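Local coordinates for serine protease pet (Escherichia coli, PDB 4OM9), which acts as a secreted autotransporter enterotoxin of enteroaggregative strains, a serine protease that probably cleaves the host cytoskeletal protein alpha-fodrin, at residues Asp118-Tyr123 against Glu219-Leu224; Asp644-Ser649 against Ile664-Ile669; Lys795-Ser800 against Asn813-Lys818; Asn292-Phe297 against Gly315-Glu320. All blocks are in the same frame, centred on the assembly; numbering follows the deposited sequence.

Contact 1. Residues Asp118-Tyr123 against Glu219-Leu224; sequences DTSFNY and EDKWVL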
loop_
_atom_site.group_PDB
_atom_site.type_symbol
_atom_site.label_atom_id
_atom_site.label_comp_id
_atom_site.label_asym_id
_atom_site.label_seq_id
_atom_site.Cartn_x
_atom_site.Cartn_y
_atom_site.Cartn_z
ATOM N N ASP A 118 8.334 12.732 -26.099
ATOM C CA ASP A 118 7.527 13.572 -26.984
ATOM C C ASP A 118 8.443 14.473 -27.816
ATOM O O ASP A 118 9.340 15.103 -27.283
ATOM C CB ASP A 118 6.536 14.410 -26.165
ATOM C CG ASP A 118 5.757 15.417 -27.017
ATOM O OD1 ASP A 118 6.336 16.439 -27.460
ATOM O OD2 ASP A 118 4.550 15.196 -27.226
ATOM N N THR A 119 8.196 14.535 -29.119
ATOM C CA THR A 119 9.045 15.269 -30.060
ATOM C C THR A 119 8.375 16.508 -30.657
ATOM O O THR A 119 8.657 16.871 -31.794
ATOM C CB THR A 119 9.466 14.368 -31.256
ATOM O OG1 THR A 119 8.303 13.705 -31.771
ATOM C CG2 THR A 119 10.483 13.321 -30.828
ATOM N N SER A 120 7.494 17.158 -29.906
ATOM C CA SER A 120 6.775 18.308 -30.448
ATOM C C SER A 120 7.463 19.675 -30.208
ATOM O O SER A 120 6.810 20.721 -30.281
ATOM C CB SER A 120 5.368 18.347 -29.864
ATOM O OG SER A 120 5.431 18.733 -28.503
ATOM N N PHE A 121 8.762 19.682 -29.912
ATOM C CA PHE A 121 9.456 20.957 -29.771
ATOM C C PHE A 121 9.767 21.596 -31.132
ATOM O O PHE A 121 10.369 20.977 -31.995
ATOM C CB PHE A 121 10.757 20.823 -28.981
ATOM C CG PHE A 121 11.478 22.138 -28.820
ATOM C CD1 PHE A 121 10.949 23.132 -28.005
ATOM C CD2 PHE A 121 12.645 22.397 -29.514
ATOM C CE1 PHE A 121 11.578 24.342 -27.874
ATOM C CE2 PHE A 121 13.288 23.611 -29.383
ATOM C CZ PHE A 121 12.752 24.593 -28.563
ATOM N N ASN A 122 9.364 22.850 -31.302
ATOM C CA ASN A 122 9.569 23.557 -32.566
ATOM C C ASN A 122 10.503 24.746 -32.418
ATOM O O ASN A 122 10.062 25.856 -32.118
ATOM C CB ASN A 122 8.234 24.028 -33.131
ATOM C CG ASN A 122 8.344 24.484 -34.560
ATOM O OD1 ASN A 122 9.442 24.707 -35.068
ATOM N ND2 ASN A 122 7.204 24.627 -35.223
ATOM N N TYR A 123 11.787 24.516 -32.666
ATOM C CA TYR A 123 12.804 25.553 -32.519
ATOM C C TYR A 123 12.577 26.771 -33.413
ATOM O O TYR A 123 13.165 27.818 -33.184
ATOM C CB TYR A 123 14.192 24.975 -32.813
ATOM C CG TYR A 123 15.345 25.821 -32.289
ATOM C CD1 TYR A 123 15.331 26.324 -30.988
ATOM C CD2 TYR A 123 16.467 26.070 -33.076
ATOM C CE1 TYR A 123 16.393 27.075 -30.488
ATOM C CE2 TYR A 123 17.531 26.814 -32.593
ATOM C CZ TYR A 123 17.488 27.325 -31.293
ATOM O OH TYR A 123 18.545 28.052 -30.811
ATOM N N GLU A 219 -0.174 22.051 -23.095
ATOM C CA GLU A 219 -0.437 20.640 -23.318
ATOM C C GLU A 219 -0.140 19.848 -22.059
ATOM O O GLU A 219 -0.449 18.666 -21.981
ATOM C CB GLU A 219 0.396 20.123 -24.490
ATOM C CG GLU A 219 0.262 20.942 -25.765
ATOM C CD GLU A 219 -1.018 20.652 -26.541
ATOM O OE1 GLU A 219 -2.111 20.652 -25.940
ATOM O OE2 GLU A 219 -0.927 20.427 -27.768
ATOM N N ASP A 220 0.457 20.522 -21.077
ATOM C CA ASP A 220 0.811 19.920 -19.795
ATOM C C ASP A 220 1.571 18.609 -19.989
ATOM O O ASP A 220 1.107 17.531 -19.606
ATOM C CB ASP A 220 -0.443 19.712 -18.948
ATOM C CG ASP A 220 -1.258 20.992 -18.802
ATOM O OD1 ASP A 220 -0.843 21.893 -18.029
ATOM O OD2 ASP A 220 -2.310 21.098 -19.475
ATOM N N LYS A 221 2.745 18.718 -20.602
ATOM C CA LYS A 221 3.569 17.556 -20.888
ATOM C C LYS A 221 5.036 17.919 -21.055
ATOM O O LYS A 221 5.371 18.975 -21.577
ATOM C CB LYS A 221 3.072 16.859 -22.151
ATOM C CG LYS A 221 3.040 17.765 -23.376
ATOM C CD LYS A 221 2.868 16.959 -24.651
ATOM C CE LYS A 221 2.965 17.848 -25.890
ATOM N NZ LYS A 221 2.852 17.042 -27.141
ATOM N N TRP A 222 5.910 17.020 -20.626
ATOM C CA TRP A 222 7.336 17.173 -20.875
ATOM C C TRP A 222 7.706 16.811 -22.315
ATOM O O TRP A 222 7.246 15.810 -22.882
ATOM C CB TRP A 222 8.142 16.325 -19.894
ATOM C CG TRP A 222 8.097 16.886 -18.517
ATOM C CD1 TRP A 222 7.250 16.530 -17.523
ATOM C CD2 TRP A 222 8.914 17.932 -18.000
ATOM N NE1 TRP A 222 7.498 17.276 -16.398
ATOM C CE2 TRP A 222 8.517 18.151 -16.665
ATOM C CE3 TRP A 222 9.955 18.706 -18.534
ATOM C CZ2 TRP A 222 9.114 19.112 -15.850
ATOM C CZ3 TRP A 222 10.548 19.657 -17.731
ATOM C CH2 TRP A 222 10.126 19.852 -16.394
ATOM N N VAL A 223 8.567 17.634 -22.882
ATOM C CA VAL A 223 8.857 17.589 -24.285
ATOM C C VAL A 223 10.352 17.480 -24.409
ATOM O O VAL A 223 11.069 18.074 -23.621
ATOM C CB VAL A 223 8.287 18.859 -24.973
ATOM C CG1 VAL A 223 9.138 19.337 -26.140
ATOM C CG2 VAL A 223 6.832 18.638 -25.351
ATOM N N LEU A 224 10.832 16.703 -25.373
ATOM C CA LEU A 224 12.261 16.633 -25.612
ATOM C C LEU A 224 12.756 17.904 -26.308
ATOM O O LEU A 224 12.487 18.082 -27.495
ATOM C CB LEU A 224 12.590 15.428 -26.469
ATOM C CG LEU A 224 14.063 15.101 -26.686
ATOM C CD1 LEU A 224 14.696 14.605 -25.389
ATOM C CD2 LEU A 224 14.167 14.052 -27.797
HETATM O O HOH W 1 9.008 13.606 -23.202
#
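The irregular backbone of 118-121 approaches strand 221-224 at a steep angle, end-to-end directions 73° apart, and meets it where the CA atoms of Asp118 and Val223 come within 5.0 Å. One direct backbone bond is made there, from Leu224 N to Asp118 O (2.9 Å). A water extends the join by taking a bond from Asp118 N and giving one to Trp222 O.

Asp118 is the hub of the side-chain contact. With CG turned away from its own backbone N (chi1 174°), its carboxylate reaches down the strand to the extended arm of Lys221, which it meets at about a right angle. Lys221 NZ forms a salt bridge to Asp118 OD2, modelled short at 2.5 Å, arriving on the syn side but 34° out of the carboxylate plane. The other oxygen is gripped twice from within its own segment: Ser120 OG uses the syn lone pair of Asp118 OD1 (2.7 Å), and Ser120 N closes an Asx turn onto Asp118 OD1 from above the plane (2.8 Å). Together these bonds should fix the rotation of the carboxylate. The methyl Val223 CG2 fits tightly underneath, 3.1 Å from Asp118 OD1, while Val223 CG1 rests on Phe121 CB at 3.6 Å.

Both segments belong to the protease domain, of the chymotrypsin-like PA clan. Strand 221-232 pairs antiparallel with strand 211-216 after a G1 beta bulge at Asp220 and Lys221. The loop 118-123 runs between strand 102-107 and helix 127-134, and Leu224 also touches strand 60-63, so the contact lies where parts of two antiparallel sheets meet.

Contact 2. Residues Asp644-Ser649 against Ile664-Ile669; sequences DSIGES and IGDKAI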
loop_
_atom_site.group_PDB
_atom_site.type_symbol
_atom_site.label_atom_id
_atom_site.label_comp_id
_atom_site.label_asym_id
_atom_site.label_seq_id
_atom_site.Cartn_x
_atom_site.Cartn_y
_atom_site.Cartn_z
ATOM N N ASP A 644 12.464 -5.707 12.764
ATOM C CA ASP A 644 11.487 -4.819 13.345
ATOM C C ASP A 644 11.337 -3.553 12.513
ATOM O O ASP A 644 12.328 -2.916 12.125
ATOM C CB ASP A 644 11.889 -4.463 14.775
ATOM C CG ASP A 644 11.887 -5.668 15.700
ATOM O OD1 ASP A 644 11.085 -6.595 15.474
ATOM O OD2 ASP A 644 12.690 -5.692 16.655
ATOM N N SER A 645 10.096 -3.192 12.225
ATOM C CA SER A 645 9.818 -1.906 11.606
ATOM C C SER A 645 8.384 -1.572 11.892
ATOM O O SER A 645 7.474 -2.082 11.237
ATOM C CB SER A 645 10.076 -1.918 10.094
ATOM O OG SER A 645 9.940 -0.610 9.558
ATOM N N ILE A 646 8.190 -0.701 12.869
ATOM C CA ILE A 646 6.874 -0.451 13.421
ATOM C C ILE A 646 6.242 0.730 12.705
ATOM O O ILE A 646 6.890 1.747 12.488
ATOM C CB ILE A 646 6.966 -0.205 14.951
ATOM C CG1 ILE A 646 7.588 -1.430 15.627
ATOM C CG2 ILE A 646 5.598 0.121 15.550
ATOM C CD1 ILE A 646 8.649 -1.103 16.662
ATOM N N GLY A 647 4.985 0.562 12.307
ATOM C CA GLY A 647 4.228 1.600 11.638
ATOM C C GLY A 647 2.751 1.282 11.742
ATOM O O GLY A 647 2.372 0.182 12.139
ATOM N N GLU A 648 1.915 2.244 11.386
ATOM C CA GLU A 648 0.473 2.081 11.461
ATOM C C GLU A 648 -0.033 0.933 10.591
ATOM O O GLU A 648 0.444 0.739 9.474
ATOM C CB GLU A 648 -0.196 3.384 11.055
ATOM C CG GLU A 648 -1.652 3.287 10.731
ATOM C CD GLU A 648 -2.263 4.652 10.504
ATOM O OE1 GLU A 648 -2.196 5.502 11.425
ATOM O OE2 GLU A 648 -2.801 4.879 9.405
ATOM N N SER A 649 -0.989 0.165 11.116
ATOM C CA SER A 649 -1.653 -0.884 10.345
ATOM C C SER A 649 -3.155 -0.906 10.615
ATOM O O SER A 649 -3.607 -0.544 11.707
ATOM C CB SER A 649 -1.053 -2.243 10.671
ATOM O OG SER A 649 -1.333 -2.592 12.015
ATOM N N ILE A 664 -2.871 -8.118 18.661
ATOM C CA ILE A 664 -2.999 -6.798 18.070
ATOM C C ILE A 664 -1.930 -5.905 18.679
ATOM O O ILE A 664 -1.902 -5.677 19.890
ATOM C CB ILE A 664 -4.410 -6.234 18.278
ATOM C CG1 ILE A 664 -5.421 -7.234 17.697
ATOM C CG2 ILE A 664 -4.545 -4.868 17.626
ATOM C CD1 ILE A 664 -6.861 -6.784 17.719
ATOM N N GLY A 665 -1.020 -5.439 17.830
ATOM C CA GLY A 665 0.161 -4.753 18.298
ATOM C C GLY A 665 0.153 -3.241 18.158
ATOM O O GLY A 665 -0.804 -2.635 17.680
ATOM N N ASP A 666 1.248 -2.639 18.600
ATOM C CA ASP A 666 1.398 -1.193 18.623
ATOM C C ASP A 666 1.060 -0.528 17.281
ATOM O O ASP A 666 1.429 -1.027 16.217
ATOM C CB ASP A 666 2.824 -0.843 19.051
ATOM C CG ASP A 666 2.981 0.621 19.395
ATOM O OD1 ASP A 666 1.950 1.290 19.618
ATOM O OD2 ASP A 666 4.132 1.101 19.436
ATOM N N LYS A 667 0.313 0.572 17.359
ATOM C CA LYS A 667 -0.056 1.412 16.216
ATOM C C LYS A 667 -1.111 0.792 15.277
ATOM O O LYS A 667 -1.582 1.461 14.360
ATOM C CB LYS A 667 1.198 1.803 15.417
ATOM C CG LYS A 667 2.173 2.686 16.207
ATOM C CD LYS A 667 3.321 3.203 15.333
ATOM C CE LYS A 667 4.177 4.234 16.080
ATOM N NZ LYS A 667 4.678 3.706 17.384
ATOM N N ALA A 668 -1.505 -0.457 15.519
ATOM C CA ALA A 668 -2.596 -1.056 14.750
ATOM C C ALA A 668 -3.938 -0.411 15.104
ATOM O O ALA A 668 -4.203 -0.088 16.258
ATOM C CB ALA A 668 -2.658 -2.571 14.978
ATOM N N ILE A 669 -4.780 -0.217 14.097
ATOM C CA ILE A 669 -6.134 0.269 14.312
ATOM C C ILE A 669 -7.131 -0.719 13.725
ATOM O O ILE A 669 -7.303 -0.809 12.498
ATOM C CB ILE A 669 -6.357 1.650 13.695
ATOM C CG1 ILE A 669 -5.343 2.643 14.269
ATOM C CG2 ILE A 669 -7.786 2.106 13.944
ATOM C CD1 ILE A 669 -5.485 4.051 13.746
#
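Lys667 lays its side chain along the backbone of Gly647 and against the methyl of Ile646, and can be followed outward atom by atom. Lys667 CB starts 3.8 Å from Gly647 O. Further on, Lys667 CD touches the methyl Ile646 CG2 at 3.8 Å and lies near Gly647 C; the lysine and isoleucine side chains cross at about a right angle. The chain is straight until its last bond, where a bend (chi4 54°) swings NZ back toward its own segment. There Lys667 NZ makes a weak, long salt bridge to Asp666 OD2 at 3.4 Å, with Ile646 CG2 still beside it. The charge therefore stays at the surface while the methylenes do the packing.

Lys667 is the third residue of a type II turn from Gly665 to Ala668, and its backbone takes the positive phi (73°) usual there. The turn is closed by Ala668 N to Gly665 O. Beyond it the two segments come alongside in parallel: Ile669 N gives a nearly straight bond to Ser649 O (2.7 Å, 166° at the hydrogen). The same oxygen receives a CA-H...O contact from Ala668 CA at 3.2 Å. Ser649 OG lies 3.2 Å from Ala668 CB.

This is a corner of the parallel beta-helix, where successive coils turn into a new strand. Strand 649-652 pairs in parallel with strand 668-672, which passes the pattern on to strand 690-693; toward the previous coil, Glu648 bonds through its backbone to Asn598 and Gly665 to Ile614.

Contact 3. Residues Lys795-Ser800 against Asn813-Lys818; sequences KAAQSS and NSELKK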
loop_
_atom_site.group_PDB
_atom_site.type_symbol
_atom_site.label_atom_id
_atom_site.label_comp_id
_atom_site.label_asym_id
_atom_site.label_seq_id
_atom_site.Cartn_x
_atom_site.Cartn_y
_atom_site.Cartn_z
ATOM N N LYS A 795 -12.566 -6.737 39.592
ATOM C CA LYS A 795 -11.474 -6.715 40.550
ATOM C C LYS A 795 -10.324 -5.863 40.042
ATOM O O LYS A 795 -9.330 -6.384 39.550
ATOM C CB LYS A 795 -10.992 -8.134 40.842
ATOM C CG LYS A 795 -12.121 -9.111 41.086
ATOM C CD LYS A 795 -11.663 -10.300 41.898
ATOM C CE LYS A 795 -12.815 -11.268 42.143
ATOM N NZ LYS A 795 -13.334 -11.823 40.855
ATOM N N ALA A 796 -10.465 -4.549 40.160
ATOM C CA ALA A 796 -9.412 -3.625 39.757
ATOM C C ALA A 796 -9.160 -2.565 40.828
ATOM O O ALA A 796 -9.835 -1.539 40.852
ATOM C CB ALA A 796 -9.773 -2.967 38.446
ATOM N N ALA A 797 -8.178 -2.806 41.697
ATOM C CA ALA A 797 -7.963 -1.965 42.882
ATOM C C ALA A 797 -7.060 -0.745 42.649
ATOM O O ALA A 797 -6.557 -0.156 43.606
ATOM C CB ALA A 797 -7.392 -2.809 44.017
ATOM N N GLN A 798 -6.846 -0.367 41.391
ATOM C CA GLN A 798 -6.075 0.838 41.090
ATOM C C GLN A 798 -6.775 1.666 40.026
ATOM O O GLN A 798 -6.337 2.764 39.683
ATOM C CB GLN A 798 -4.661 0.490 40.621
ATOM C CG GLN A 798 -3.817 -0.276 41.626
ATOM C CD GLN A 798 -3.831 -1.771 41.378
ATOM O OE1 GLN A 798 -4.813 -2.319 40.874
ATOM N NE2 GLN A 798 -2.734 -2.439 41.718
ATOM N N SER A 799 -7.888 1.136 39.532
ATOM C CA SER A 799 -8.500 1.622 38.300
ATOM C C SER A 799 -9.697 2.548 38.519
ATOM O O SER A 799 -10.364 2.488 39.551
ATOM C CB SER A 799 -8.921 0.427 37.444
ATOM O OG SER A 799 -7.941 -0.598 37.506
ATOM N N SER A 800 -9.957 3.402 37.533
ATOM C CA SER A 800 -11.110 4.297 37.550
ATOM C C SER A 800 -12.344 3.610 36.969
ATOM O O SER A 800 -12.257 2.482 36.489
ATOM C CB SER A 800 -10.803 5.574 36.763
ATOM O OG SER A 800 -9.652 6.226 37.271
ATOM N N ASN A 813 -17.789 -10.413 43.995
ATOM C CA ASN A 813 -17.066 -9.478 44.852
ATOM C C ASN A 813 -16.129 -8.581 44.061
ATOM O O ASN A 813 -15.102 -9.040 43.564
ATOM C CB ASN A 813 -16.261 -10.233 45.911
ATOM C CG ASN A 813 -17.080 -10.571 47.137
ATOM O OD1 ASN A 813 -18.124 -9.975 47.384
ATOM N ND2 ASN A 813 -16.603 -11.531 47.916
ATOM N N SER A 814 -16.479 -7.306 43.944
ATOM C CA SER A 814 -15.664 -6.361 43.188
ATOM C C SER A 814 -14.964 -5.366 44.115
ATOM O O SER A 814 -15.622 -4.647 44.868
ATOM C CB SER A 814 -16.531 -5.615 42.171
ATOM O OG SER A 814 -17.586 -6.437 41.705
ATOM N N GLU A 815 -13.631 -5.340 44.082
ATOM C CA GLU A 815 -12.888 -4.316 44.818
ATOM C C GLU A 815 -12.248 -3.329 43.842
ATOM O O GLU A 815 -11.138 -3.519 43.351
ATOM C CB GLU A 815 -11.839 -4.934 45.760
ATOM C CG GLU A 815 -10.852 -5.916 45.151
ATOM C CD GLU A 815 -9.875 -6.462 46.177
ATOM O OE1 GLU A 815 -10.187 -7.495 46.812
ATOM O OE2 GLU A 815 -8.794 -5.857 46.348
ATOM N N LEU A 816 -12.992 -2.264 43.572
ATOM C CA LEU A 816 -12.615 -1.243 42.605
ATOM C C LEU A 816 -11.990 -0.023 43.273
ATOM O O LEU A 816 -12.376 0.350 44.387
ATOM C CB LEU A 816 -13.849 -0.825 41.812
ATOM C CG LEU A 816 -13.721 0.320 40.823
ATOM C CD1 LEU A 816 -12.806 -0.096 39.692
ATOM C CD2 LEU A 816 -15.091 0.684 40.316
ATOM N N LYS A 817 -11.031 0.605 42.603
ATOM C CA LYS A 817 -10.401 1.794 43.164
ATOM C C LYS A 817 -11.361 2.987 43.187
ATOM O O LYS A 817 -11.946 3.284 44.222
ATOM C CB LYS A 817 -9.132 2.144 42.389
ATOM C CG LYS A 817 -8.508 3.489 42.757
ATOM C CD LYS A 817 -7.951 3.504 44.154
ATOM C CE LYS A 817 -7.225 4.805 44.401
ATOM N NZ LYS A 817 -6.299 5.111 43.284
ATOM N N LYS A 818 -11.544 3.653 42.049
ATOM C CA LYS A 818 -12.334 4.879 42.013
ATOM C C LYS A 818 -13.596 4.742 41.169
ATOM O O LYS A 818 -13.664 3.903 40.272
ATOM C CB LYS A 818 -11.474 6.032 41.499
ATOM C CG LYS A 818 -10.389 6.442 42.482
ATOM C CD LYS A 818 -9.387 7.416 41.880
ATOM C CE LYS A 818 -8.402 7.902 42.938
ATOM N NZ LYS A 818 -7.257 8.650 42.353
#
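Two successive coils of the beta-helical stalk, in its C-terminal part, are tied together where Ala796 and Ser799 meet Lys817 and Lys818. Lys817 N gives a bent bond to Ala796 O (3.0 Å, 139° at the hydrogen), while Lys818 N reaches Ser799 O along an almost straight line (3.0 Å, 176°). Neighbouring donors on one segment thus serve acceptors three residues apart on the other, because 795-800 bends out between them at Ala797 and Gln798.

The root of Lys817 fills that bend. Its CB is pressed close to Ser799 O, at 3.1 Å, and lies 3.4 Å from Gln798 C. Setting CG opposite the backbone N (chi1 171°) carries the chain over the peptide of Gln798, and a kink at the next bond leads the amine away from the contact.

Such stacking of coils, each bonding to the one before through its backbone, defines a parallel beta-helix, here with little regular strand: 795-800 leaves the strand that holds Lys795, and the partner segment is loop throughout. Toward the preceding coil, Lys795 bonds through its backbone to Ile753 and Ser755, and Ser799 OG bonds to Lys757 O.

Leu816 sets its methyl CD1 beside the two carbonyl oxygens that flank the bend, 3.5 Å from Ala796 O and 3.6 Å from Ser799 O, with Ala796 CB a little farther off. Leu816 CA also makes a CA-H...O contact to Ala796 O. At the far end, the methylenes of Lys795 run past the backbone of the other segment, Lys795 CE 3.5 Å from Asn813 O, and Glu815 OE2 lies near Ala797 CB.

Contact 4. Residues Asn292-Phe297 against Gly315-Glu320; sequences NKDLVF and GFIFDE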
loop_
_atom_site.group_PDB
_atom_site.type_symbol
_atom_site.label_atom_id
_atom_site.label_comp_id
_atom_site.label_asym_id
_atom_site.label_seq_id
_atom_site.Cartn_x
_atom_site.Cartn_y
_atom_site.Cartn_z
ATOM N N ASN A 292 16.270 -3.353 -45.527
ATOM C CA ASN A 292 14.818 -3.482 -45.504
ATOM C C ASN A 292 14.104 -2.313 -44.885
ATOM O O ASN A 292 14.598 -1.703 -43.937
ATOM C CB ASN A 292 14.399 -4.738 -44.743
ATOM C CG ASN A 292 14.466 -5.987 -45.593
ATOM O OD1 ASN A 292 15.537 -6.403 -46.015
ATOM N ND2 ASN A 292 13.318 -6.609 -45.824
ATOM N N LYS A 293 12.918 -2.034 -45.411
ATOM C CA LYS A 293 11.981 -1.113 -44.793
ATOM C C LYS A 293 10.986 -1.830 -43.879
ATOM O O LYS A 293 10.925 -3.063 -43.860
ATOM C CB LYS A 293 11.237 -0.347 -45.876
ATOM C CG LYS A 293 12.199 0.319 -46.847
ATOM C CD LYS A 293 11.487 1.224 -47.817
ATOM C CE LYS A 293 12.370 1.502 -49.016
ATOM N NZ LYS A 293 11.791 2.632 -49.744
ATOM N N ASP A 294 10.215 -1.068 -43.109
ATOM C CA ASP A 294 9.064 -1.651 -42.430
ATOM C C ASP A 294 7.985 -1.900 -43.477
ATOM O O ASP A 294 7.800 -1.099 -44.403
ATOM C CB ASP A 294 8.529 -0.744 -41.310
ATOM C CG ASP A 294 9.578 -0.431 -40.258
ATOM O OD1 ASP A 294 10.212 -1.379 -39.733
ATOM O OD2 ASP A 294 9.785 0.781 -39.971
ATOM N N LEU A 295 7.286 -3.020 -43.347
ATOM C CA LEU A 295 6.104 -3.230 -44.148
ATOM C C LEU A 295 4.944 -2.650 -43.370
ATOM O O LEU A 295 4.520 -3.205 -42.355
ATOM C CB LEU A 295 5.886 -4.711 -44.460
ATOM C CG LEU A 295 7.064 -5.382 -45.156
ATOM C CD1 LEU A 295 6.724 -6.835 -45.585
ATOM C CD2 LEU A 295 7.511 -4.557 -46.356
ATOM N N VAL A 296 4.439 -1.522 -43.848
ATOM C CA VAL A 296 3.384 -0.792 -43.166
ATOM C C VAL A 296 2.060 -1.134 -43.825
ATOM O O VAL A 296 1.724 -0.588 -44.882
ATOM C CB VAL A 296 3.637 0.717 -43.207
ATOM C CG1 VAL A 296 2.596 1.465 -42.398
ATOM C CG2 VAL A 296 5.031 1.023 -42.683
ATOM N N PHE A 297 1.328 -2.051 -43.189
ATOM C CA PHE A 297 0.094 -2.609 -43.729
ATOM C C PHE A 297 -1.107 -1.737 -43.430
ATOM O O PHE A 297 -1.217 -1.191 -42.350
ATOM C CB PHE A 297 -0.143 -4.010 -43.160
ATOM C CG PHE A 297 0.959 -4.983 -43.469
ATOM C CD1 PHE A 297 1.147 -5.447 -44.766
ATOM C CD2 PHE A 297 1.798 -5.439 -42.470
ATOM C CE1 PHE A 297 2.148 -6.345 -45.059
ATOM C CE2 PHE A 297 2.810 -6.339 -42.756
ATOM C CZ PHE A 297 2.990 -6.789 -44.057
ATOM N N GLY A 315 10.320 -4.545 -39.890
ATOM C CA GLY A 315 9.317 -5.336 -39.204
ATOM C C GLY A 315 7.903 -4.985 -39.645
ATOM O O GLY A 315 7.726 -4.171 -40.554
ATOM N N PHE A 316 6.903 -5.577 -38.991
ATOM C CA PHE A 316 5.498 -5.362 -39.342
ATOM C C PHE A 316 4.861 -4.203 -38.599
ATOM O O PHE A 316 4.887 -4.145 -37.367
ATOM C CB PHE A 316 4.661 -6.621 -39.068
ATOM C CG PHE A 316 4.900 -7.749 -40.032
ATOM C CD1 PHE A 316 5.608 -7.550 -41.207
ATOM C CD2 PHE A 316 4.389 -9.021 -39.765
ATOM C CE1 PHE A 316 5.816 -8.597 -42.100
ATOM C CE2 PHE A 316 4.593 -10.082 -40.647
ATOM C CZ PHE A 316 5.301 -9.870 -41.818
ATOM N N ILE A 317 4.250 -3.294 -39.347
ATOM C CA ILE A 317 3.531 -2.195 -38.741
ATOM C C ILE A 317 2.121 -2.185 -39.283
ATOM O O ILE A 317 1.922 -2.223 -40.491
ATOM C CB ILE A 317 4.216 -0.842 -39.012
ATOM C CG1 ILE A 317 5.603 -0.798 -38.360
ATOM C CG2 ILE A 317 3.334 0.326 -38.544
ATOM C CD1 ILE A 317 6.339 0.593 -38.524
ATOM N N PHE A 318 1.143 -2.135 -38.383
ATOM C CA PHE A 318 -0.262 -2.210 -38.755
ATOM C C PHE A 318 -0.971 -0.925 -38.396
ATOM O O PHE A 318 -0.664 -0.323 -37.377
ATOM C CB PHE A 318 -0.945 -3.386 -38.054
ATOM C CG PHE A 318 -0.447 -4.721 -38.497
ATOM C CD1 PHE A 318 0.662 -5.291 -37.900
ATOM C CD2 PHE A 318 -1.081 -5.404 -39.524
ATOM C CE1 PHE A 318 1.119 -6.519 -38.325
ATOM C CE2 PHE A 318 -0.626 -6.619 -39.944
ATOM C CZ PHE A 318 0.471 -7.179 -39.347
ATOM N N ASP A 319 -1.929 -0.520 -39.224
ATOM C CA ASP A 319 -2.684 0.703 -38.971
ATOM C C ASP A 319 -3.735 0.463 -37.894
ATOM O O ASP A 319 -3.698 -0.556 -37.205
ATOM C CB ASP A 319 -3.332 1.218 -40.261
ATOM C CG ASP A 319 -4.325 0.238 -40.843
ATOM O OD1 ASP A 319 -4.312 -0.935 -40.431
ATOM O OD2 ASP A 319 -5.120 0.637 -41.717
ATOM N N GLU A 320 -4.675 1.395 -37.758
ATOM C CA GLU A 320 -5.637 1.369 -36.655
ATOM C C GLU A 320 -7.001 0.802 -37.046
ATOM O O GLU A 320 -7.385 0.851 -38.208
ATOM C CB GLU A 320 -5.817 2.781 -36.088
ATOM C CG GLU A 320 -4.527 3.419 -35.612
ATOM C CD GLU A 320 -4.721 4.854 -35.149
ATOM O OE1 GLU A 320 -5.598 5.548 -35.704
ATOM O OE2 GLU A 320 -3.998 5.289 -34.226
#
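Phe297 drives the edge of its ring into the face of Phe316: Phe297 CE2 stands 3.4 Å from Phe316 CD1, offset toward the rim, in an edge-to-face pair with planes at 75°. The Phe297 ring also meets Phe318 obliquely: Phe297 CD2 lies over one face of Phe318, 3.7 Å from Phe318 CE2, the planes 33° apart. Phe297, its CG set beside its own backbone N (chi1 -60°), thus wedges into the notch between the two rings of the adjoining strand. Leu295 CD1 adds to the packing by meeting the edge of Phe316 at CE1 (4.0 Å). Beyond the pair of strands, Phe336 stacks on Phe316, and Tyr324 makes an edge-to-face contact with Phe318.

On the opposite face of the sheet the relief is lower. Val296 and Ile317 lie side by side, pointing the same way, with CG1 and CG2 respectively 4.1 Å apart, and the tip of Ile317, CD1, slips across the side chain of Asp294, 3.7 Å from Asp294 OD2.

Underneath, strands 294-297 and 316-318 run parallel as neighbouring rungs of the beta-helix, joined by a zigzag of bonds that includes Ile317 N to Leu295 O (3.0 Å) and Phe297 N to Ile317 O (2.8 Å). At its start, Asp294 OD1 offers its anti lone pair to Gly315 N (3.2 Å), while OD2 forms a salt bridge with Arg106 of strand 102-107. The chemistry thus divides by face: aromatic carbon fills the helix interior, whereas the buried carboxylate, probably ionised, both bonds to the start of the neighbouring strand and ties the rung to the protease domain.

Contact 1 belongs to the protease domain; the other three are coil-to-coil joins along the beta-helix, with contact 4 near its start, contact 2 farther along and contact 3 toward its C-terminal end. Contact 4 is the buried one, an aromatic core over regular parallel strands, while contacts 1, 2 and 3 are partly buried. Lysine methylenes do much of the packing in contacts 2 and 3, whereas in contact 1 a lysine amine forms the bridge itself. Contacts 1 and 4 lie on the same side of the chain's centre, their centres about 26 Å apart; contacts 3 and 4, about 85 Å apart between centres, span much of the stalk.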